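Uncharacterized protein (Bacteroides caccae, PDB 4R4K) is of unknown function but has a cystatin-like fold of the NTF2 clan, with pockets that hold polyethylene glycol chains in the crystal. Local coordinates at residues P59-D62 against S63-K67; G124-G127 against Y128-I132. One frame throughout, in Å; residues are numbered along the deposited sequence. Where two conformers were deposited one is given.

Contact 1 of 2, residues P59-D62 against S63-K67. With PEU (2,5,8,11,14,17,20,23,26,29,32,35,38,41,44,47,50,53,56,59,62,65,68,71,74,77,80-heptacosaoxadooctacontan-82-ol), chain J; PEU (2,5,8,11,14,17,20,23,26,29,32,35,38,41,44,47,50,53,56,59,62,65,68,71,74,77,80-heptacosaoxadooctacontan-82-ol), chain H.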
loop_
_atom_site.group_PDB
_atom_site.type_symbol
_atom_site.label_atom_id
_atom_site.label_comp_id
_atom_site.label_asym_id
_atom_site.label_seq_id
_atom_site.Cartn_x
_atom_site.Cartn_y
_atom_site.Cartn_z
ATOM N N PRO A 59 -2.989 5.057 -3.646
ATOM C CA PRO A 59 -4.213 4.254 -3.786
ATOM C C PRO A 59 -4.778 3.849 -2.429
ATOM O O PRO A 59 -4.112 3.136 -1.679
ATOM C CB PRO A 59 -3.739 2.999 -4.554
ATOM C CG PRO A 59 -2.303 3.273 -4.931
ATOM C CD PRO A 59 -1.804 4.245 -3.917
ATOM N N LEU A 60 -6.022 4.227 -2.161
ATOM C CA LEU A 60 -6.671 3.877 -0.922
ATOM C C LEU A 60 -6.834 2.363 -0.782
ATOM O O LEU A 60 -7.266 1.693 -1.727
ATOM C CB LEU A 60 -8.011 4.609 -0.813
ATOM C CG LEU A 60 -7.904 6.138 -0.658
ATOM C CD1 LEU A 60 -9.217 6.813 -1.014
ATOM C CD2 LEU A 60 -7.489 6.536 0.748
ATOM N N LEU A 61 -6.498 1.871 0.410
ATOM C CA LEU A 61 -6.506 0.440 0.735
ATOM C C LEU A 61 -7.752 0.061 1.525
ATOM O O LEU A 61 -8.091 0.716 2.505
ATOM C CB LEU A 61 -5.290 0.097 1.573
ATOM C CG LEU A 61 -3.978 0.275 0.822
ATOM C CD1 LEU A 61 -2.830 0.073 1.785
ATOM C CD2 LEU A 61 -3.864 -0.655 -0.381
ATOM N N ASP A 62 -8.461 -0.967 1.059
ATOM C CA ASP A 62 -9.681 -1.403 1.722
ATOM C C ASP A 62 -9.485 -2.634 2.582
ATOM O O ASP A 62 -8.405 -3.215 2.595
ATOM C CB ASP A 62 -10.820 -1.560 0.707
ATOM C CG ASP A 62 -10.653 -2.729 -0.237
ATOM O OD1 ASP A 62 -9.833 -3.644 0.003
ATOM O OD2 ASP A 62 -11.399 -2.752 -1.245
ATOM N N SER A 63 -10.528 -3.016 3.310
ATOM C CA SER A 63 -10.410 -4.103 4.298
ATOM C C SER A 63 -10.132 -5.440 3.633
ATOM O O SER A 63 -9.398 -6.256 4.174
ATOM C CB SER A 63 -11.660 -4.204 5.163
ATOM O OG SER A 63 -12.793 -4.457 4.380
ATOM N N GLU A 64 -10.723 -5.672 2.466
ATOM C CA GLU A 64 -10.519 -6.916 1.750
ATOM C C GLU A 64 -9.052 -7.081 1.342
ATOM O O GLU A 64 -8.485 -8.173 1.444
ATOM C CB GLU A 64 -11.437 -6.962 0.516
ATOM C CG GLU A 64 -12.921 -7.016 0.856
ATOM C CD GLU A 64 -13.579 -5.677 1.244
ATOM O OE1 GLU A 64 -12.948 -4.589 1.163
ATOM O OE2 GLU A 64 -14.768 -5.716 1.649
ATOM N N THR A 65 -8.434 -5.998 0.897
ATOM C CA THR A 65 -7.051 -6.025 0.482
ATOM C C THR A 65 -6.121 -6.338 1.653
ATOM O O THR A 65 -5.118 -7.036 1.478
ATOM C CB THR A 65 -6.658 -4.714 -0.215
ATOM O OG1 THR A 65 -7.413 -4.601 -1.421
ATOM C CG2 THR A 65 -5.171 -4.673 -0.586
HETATM N N MSE A 66 -6.463 -5.851 2.837
HETATM C CA MSE A 66 -5.587 -5.983 3.990
HETATM C C MSE A 66 -5.765 -7.299 4.744
HETATM O O MSE A 66 -5.160 -7.492 5.785
HETATM C CB MSE A 66 -5.775 -4.782 4.901
HETATM C CG MSE A 66 -5.364 -3.471 4.247
HETATM SE SE MSE A 66 -3.463 -3.501 3.736
HETATM C CE MSE A 66 -2.662 -4.312 5.306
ATOM N N LYS A 67 -6.606 -8.203 4.246
ATOM C CA LYS A 67 -6.848 -9.495 4.905
ATOM C C LYS A 67 -5.698 -10.446 4.604
ATOM O O LYS A 67 -5.210 -10.467 3.483
ATOM C CB LYS A 67 -8.112 -10.150 4.346
ATOM C CG LYS A 67 -9.436 -9.757 4.959
ATOM C CD LYS A 67 -10.377 -10.956 4.968
ATOM C CE LYS A 67 -11.817 -10.560 5.122
ATOM N NZ LYS A 67 -11.976 -9.316 5.905
HETATM O OCV PEU J . -17.210 -1.777 -7.397
HETATM C CCW PEU J . -16.067 -1.031 -7.012
HETATM C CCX PEU J . -15.894 -1.048 -5.505
HETATM O OCY PEU J . -14.522 -0.754 -5.242
HETATM C CCZ PEU J . -14.255 0.547 -4.715
HETATM C CDA PEU J . -13.361 0.349 -3.504
HETATM O ODB PEU J . -14.157 -0.130 -2.429
HETATM C CDC PEU J . -13.468 -0.903 -1.439
HETATM C CDD PEU J . -14.340 -2.055 -0.929
HETATM O ODE PEU J . -14.509 -1.977 0.496
HETATM O OCP PEU H . -3.405 -3.184 -12.398
HETATM C CCQ PEU H . -3.388 -2.040 -11.549
HETATM C CCR PEU H . -2.635 -2.362 -10.263
HETATM O OCS PEU H . -3.238 -3.481 -9.609
HETATM C CCT PEU H . -2.322 -4.553 -9.331
HETATM C CCU PEU H . -1.407 -4.205 -8.160
HETATM O OCV PEU H . -2.219 -3.819 -7.054
HETATM C CCW PEU H . -1.528 -3.773 -5.812
HETATM C CCX PEU H . -2.291 -2.851 -4.876
HETATM O OCY PEU H . -3.650 -3.269 -4.704
HETATM C CCZ PEU H . -4.409 -2.469 -3.779
HETATM C CDA PEU H . -4.747 -1.081 -4.330
HETATM O ODB PEU H . -6.137 -0.785 -4.188
HETATM C CDC PEU H . -6.768 -0.291 -5.375
HETATM C CDD PEU H . -6.966 -1.450 -6.354
HETATM O ODE PEU H . -7.976 -1.138 -7.318
#
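Asp62 and Thr65 are tied together through one oxygen. Asp62 OD1 accepts from Thr65 N at 2.9 Å, with the donor nearly in line with the C-O bond and an N-H...O angle of 157°. The hydroxyl Thr65 OG1 gives OD1 a second bond at 3.0 Å, from above the carboxylate plane. Two donors on one oxygen, one near the C-O line and one above the plane, probably restrain the carboxylate. Asp62 CG lies between its backbone N and carbonyl carbon (chi1 70°), which folds the acid back over the residues that follow. The backbone adds Met66 N to Asp62 O at 3.3 Å, a more bent bond. This bond and Thr65 N to OD1 make an Asx motif, often found where a helix begins; the hydroxyl bond is an addition. The helical angles of Ser63 to Thr65 run into an overlapping type I turn, Glu64 to Lys67, and no regular helix forms. The Glu64 chain bends at chi2 and brings OE1 to 3.4 Å from Asp62 OD2, with the two carboxylate planes steeply inclined. Two acids this close would probably raise the pKa of one. A polyethylene glycol terminus, ODE of PEU chain J, donates to Glu64 OE1 at 3.1 Å. On the apolar side, Leu61 CD1 meets the selenium of Met66, a selenomethionine, at 4.1 Å. Leu61 CD2 and Thr65 CG2 both border CCZ of PEU chain H. Further out, Leu61, Thr65 and Met66 rest on Val106, Leu104 and Phe108 of strand 104-110, and Leu61 N is hydrogen-bonded to Gln26 OE1.

Contact 2 of 2, residues G124-G127 against Y128-I132. With PEU (2,5,8,11,14,17,20,23,26,29,32,35,38,41,44,47,50,53,56,59,62,65,68,71,74,77,80-heptacosaoxadooctacontan-82-ol), chain H.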
loop_
_atom_site.group_PDB
_atom_site.type_symbol
_atom_site.label_atom_id
_atom_site.label_comp_id
_atom_site.label_asym_id
_atom_site.label_seq_id
_atom_site.Cartn_x
_atom_site.Cartn_y
_atom_site.Cartn_z
ATOM N N GLY A 124 2.071 -2.349 -7.081
ATOM C CA GLY A 124 2.129 -2.684 -8.498
ATOM C C GLY A 124 1.444 -1.667 -9.406
ATOM O O GLY A 124 1.624 -1.721 -10.598
ATOM N N TRP A 125 0.602 -0.781 -8.863
ATOM C CA TRP A 125 0.056 0.332 -9.675
ATOM C C TRP A 125 1.187 1.130 -10.335
ATOM O O TRP A 125 1.028 1.623 -11.443
ATOM C CB TRP A 125 -0.771 1.284 -8.818
ATOM C CG TRP A 125 -2.198 0.942 -8.622
ATOM C CD1 TRP A 125 -2.775 0.482 -7.478
ATOM C CD2 TRP A 125 -3.267 1.111 -9.576
ATOM N NE1 TRP A 125 -4.120 0.331 -7.676
ATOM C CE2 TRP A 125 -4.443 0.709 -8.952
ATOM C CE3 TRP A 125 -3.330 1.557 -10.898
ATOM C CZ2 TRP A 125 -5.685 0.739 -9.607
ATOM C CZ3 TRP A 125 -4.561 1.569 -11.560
ATOM C CH2 TRP A 125 -5.712 1.166 -10.908
ATOM N N TYR A 126 2.292 1.270 -9.608
ATOM C CA TYR A 126 3.462 1.959 -10.065
ATOM C C TYR A 126 4.677 1.029 -10.154
ATOM O O TYR A 126 5.790 1.373 -9.756
ATOM C CB TYR A 126 3.761 3.135 -9.158
ATOM C CG TYR A 126 2.578 4.052 -8.918
ATOM C CD1 TYR A 126 1.970 4.707 -9.959
ATOM C CD2 TYR A 126 2.074 4.249 -7.648
ATOM C CE1 TYR A 126 0.894 5.536 -9.732
ATOM C CE2 TYR A 126 0.991 5.074 -7.402
ATOM C CZ TYR A 126 0.399 5.710 -8.444
ATOM O OH TYR A 126 -0.650 6.549 -8.213
ATOM N N GLY A 127 4.468 -0.140 -10.742
ATOM C CA GLY A 127 5.523 -1.133 -10.899
ATOM C C GLY A 127 6.660 -0.674 -11.780
ATOM O O GLY A 127 6.561 0.290 -12.568
ATOM N N TYR A 128 7.767 -1.393 -11.675
ATOM C CA TYR A 128 8.922 -1.055 -12.470
ATOM C C TYR A 128 8.581 -1.317 -13.938
ATOM O O TYR A 128 9.212 -0.757 -14.793
ATOM C CB TYR A 128 10.142 -1.868 -12.080
ATOM C CG TYR A 128 11.405 -1.312 -12.692
ATOM C CD1 TYR A 128 12.051 -0.221 -12.111
ATOM C CD2 TYR A 128 11.935 -1.849 -13.848
ATOM C CE1 TYR A 128 13.205 0.303 -12.654
ATOM C CE2 TYR A 128 13.086 -1.331 -14.402
ATOM C CZ TYR A 128 13.715 -0.258 -13.800
ATOM O OH TYR A 128 14.858 0.260 -14.353
ATOM N N ASP A 129 7.563 -2.157 -14.222
ATOM C CA ASP A 129 7.141 -2.416 -15.620
ATOM C C ASP A 129 6.260 -1.336 -16.238
ATOM O O ASP A 129 5.829 -1.470 -17.385
ATOM C CB ASP A 129 6.344 -3.708 -15.812
ATOM C CG ASP A 129 7.163 -4.958 -15.619
ATOM O OD1 ASP A 129 8.413 -4.881 -15.696
ATOM O OD2 ASP A 129 6.530 -6.024 -15.427
ATOM N N LEU A 130 5.931 -0.306 -15.473
ATOM C CA LEU A 130 5.150 0.786 -16.024
ATOM C C LEU A 130 5.967 1.767 -16.864
ATOM O O LEU A 130 6.944 2.352 -16.375
ATOM C CB LEU A 130 4.477 1.558 -14.902
ATOM C CG LEU A 130 3.506 2.688 -15.268
ATOM C CD1 LEU A 130 2.264 2.083 -15.897
ATOM C CD2 LEU A 130 3.152 3.482 -14.024
ATOM N N PRO A 131 5.556 1.977 -18.134
ATOM C CA PRO A 131 6.250 2.990 -18.929
ATOM C C PRO A 131 6.071 4.361 -18.309
ATOM O O PRO A 131 4.981 4.707 -17.864
ATOM C CB PRO A 131 5.553 2.914 -20.289
ATOM C CG PRO A 131 4.978 1.552 -20.348
ATOM C CD PRO A 131 4.577 1.228 -18.942
ATOM N N ILE A 132 7.139 5.138 -18.274
ATOM C CA ILE A 132 7.116 6.457 -17.668
ATOM C C ILE A 132 6.039 7.343 -18.322
ATOM O O ILE A 132 5.412 8.173 -17.660
ATOM C CB ILE A 132 8.532 7.087 -17.769
ATOM C CG1 ILE A 132 8.708 8.323 -16.882
ATOM C CG2 ILE A 132 8.864 7.436 -19.216
ATOM C CD1 ILE A 132 10.175 8.609 -16.595
HETATM O OCP PEU H . -3.405 -3.184 -12.398
HETATM C CCQ PEU H . -3.388 -2.040 -11.549
HETATM C CCR PEU H . -2.635 -2.362 -10.263
HETATM O OCS PEU H . -3.238 -3.481 -9.609
HETATM C CCT PEU H . -2.322 -4.553 -9.331
HETATM C CCU PEU H . -1.407 -4.205 -8.160
HETATM O OCV PEU H . -2.219 -3.819 -7.054
HETATM C CCW PEU H . -1.528 -3.773 -5.812
HETATM C CCX PEU H . -2.291 -2.851 -4.876
HETATM O OCY PEU H . -3.650 -3.269 -4.704
HETATM C CCZ PEU H . -4.409 -2.469 -3.779
HETATM C CDA PEU H . -4.747 -1.081 -4.330
HETATM O ODB PEU H . -6.137 -0.785 -4.188
HETATM C CDC PEU H . -6.768 -0.291 -5.375
HETATM C CDD PEU H . -6.966 -1.450 -6.354
HETATM O ODE PEU H . -7.976 -1.138 -7.318
#
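Gly127 O and Leu130 N are joined across a type I turn, in the loop between strand 116-123 and helix 135-152. Gly127 opens the turn and Leu130 closes it. Tyr128 takes the first corner. In one of its two conformers its side chain packs on Glu48 and Leu41 of the small two-stranded sheet. Asp129 takes the second corner. Leu130 then returns to the start of the turn. Its N donates to Gly127 O at 3.0 Å with a nearly straight N-H...O angle of 164°, though the donor sits well above the carbonyl plane. The Leu130 side chain points back at the first half of the loop, with CG anti to its own N (chi1 -175°). Its CD2 lies 3.8 Å from Trp125 O and 4.4 Å from Tyr126 CD1, reaching the Tyr126 ring at its edge. One face of that ring is centred over Trp125 CB, and its hydroxyl is held by a hydrogen bond to Lys57 O. Trp125 turns the other way: its CB points away from residues 128-132. CCR and CCQ of PEU chain H lie over one face of the indole, CCR 3.6 Å above the plane and off-centre. The chain then bends round the pyrrole edge, where CDC comes to 3.6 Å from Trp125 NE1. With an alanine at Trp125, the glycol would probably lose the flat wall it lies along, and Pro59 and Val142 would lose an aromatic neighbour. The glycol thus meets the indole mainly through CH2 groups over an aromatic face, a contact that depends on shape and dispersion more than on charge and is consistent with a pocket wall suited to apolar or weakly polar chains.

Contact 1 comes first along the chain, in the loop between strands 48-51 and 69-72. Contact 2 follows strand 116-123, an outer strand of the five-stranded antiparallel sheet, and leads toward helix 135-152. Their centres are about 20 Å apart, yet the two loops touch where Pro59 CG packs on Trp125 CD1 at 3.8 Å. Pro59 and Trp125 also both rest on Val142 of helix 135-152. The same glycol molecule, PEU chain H, runs from Trp125 to Leu61 and Thr65. Both loops therefore contribute to one pocket, together with Asp103, Thr123 and Glu145. Whether it holds a natural ligand is unknown; the glycol probably comes from the crystallisation medium.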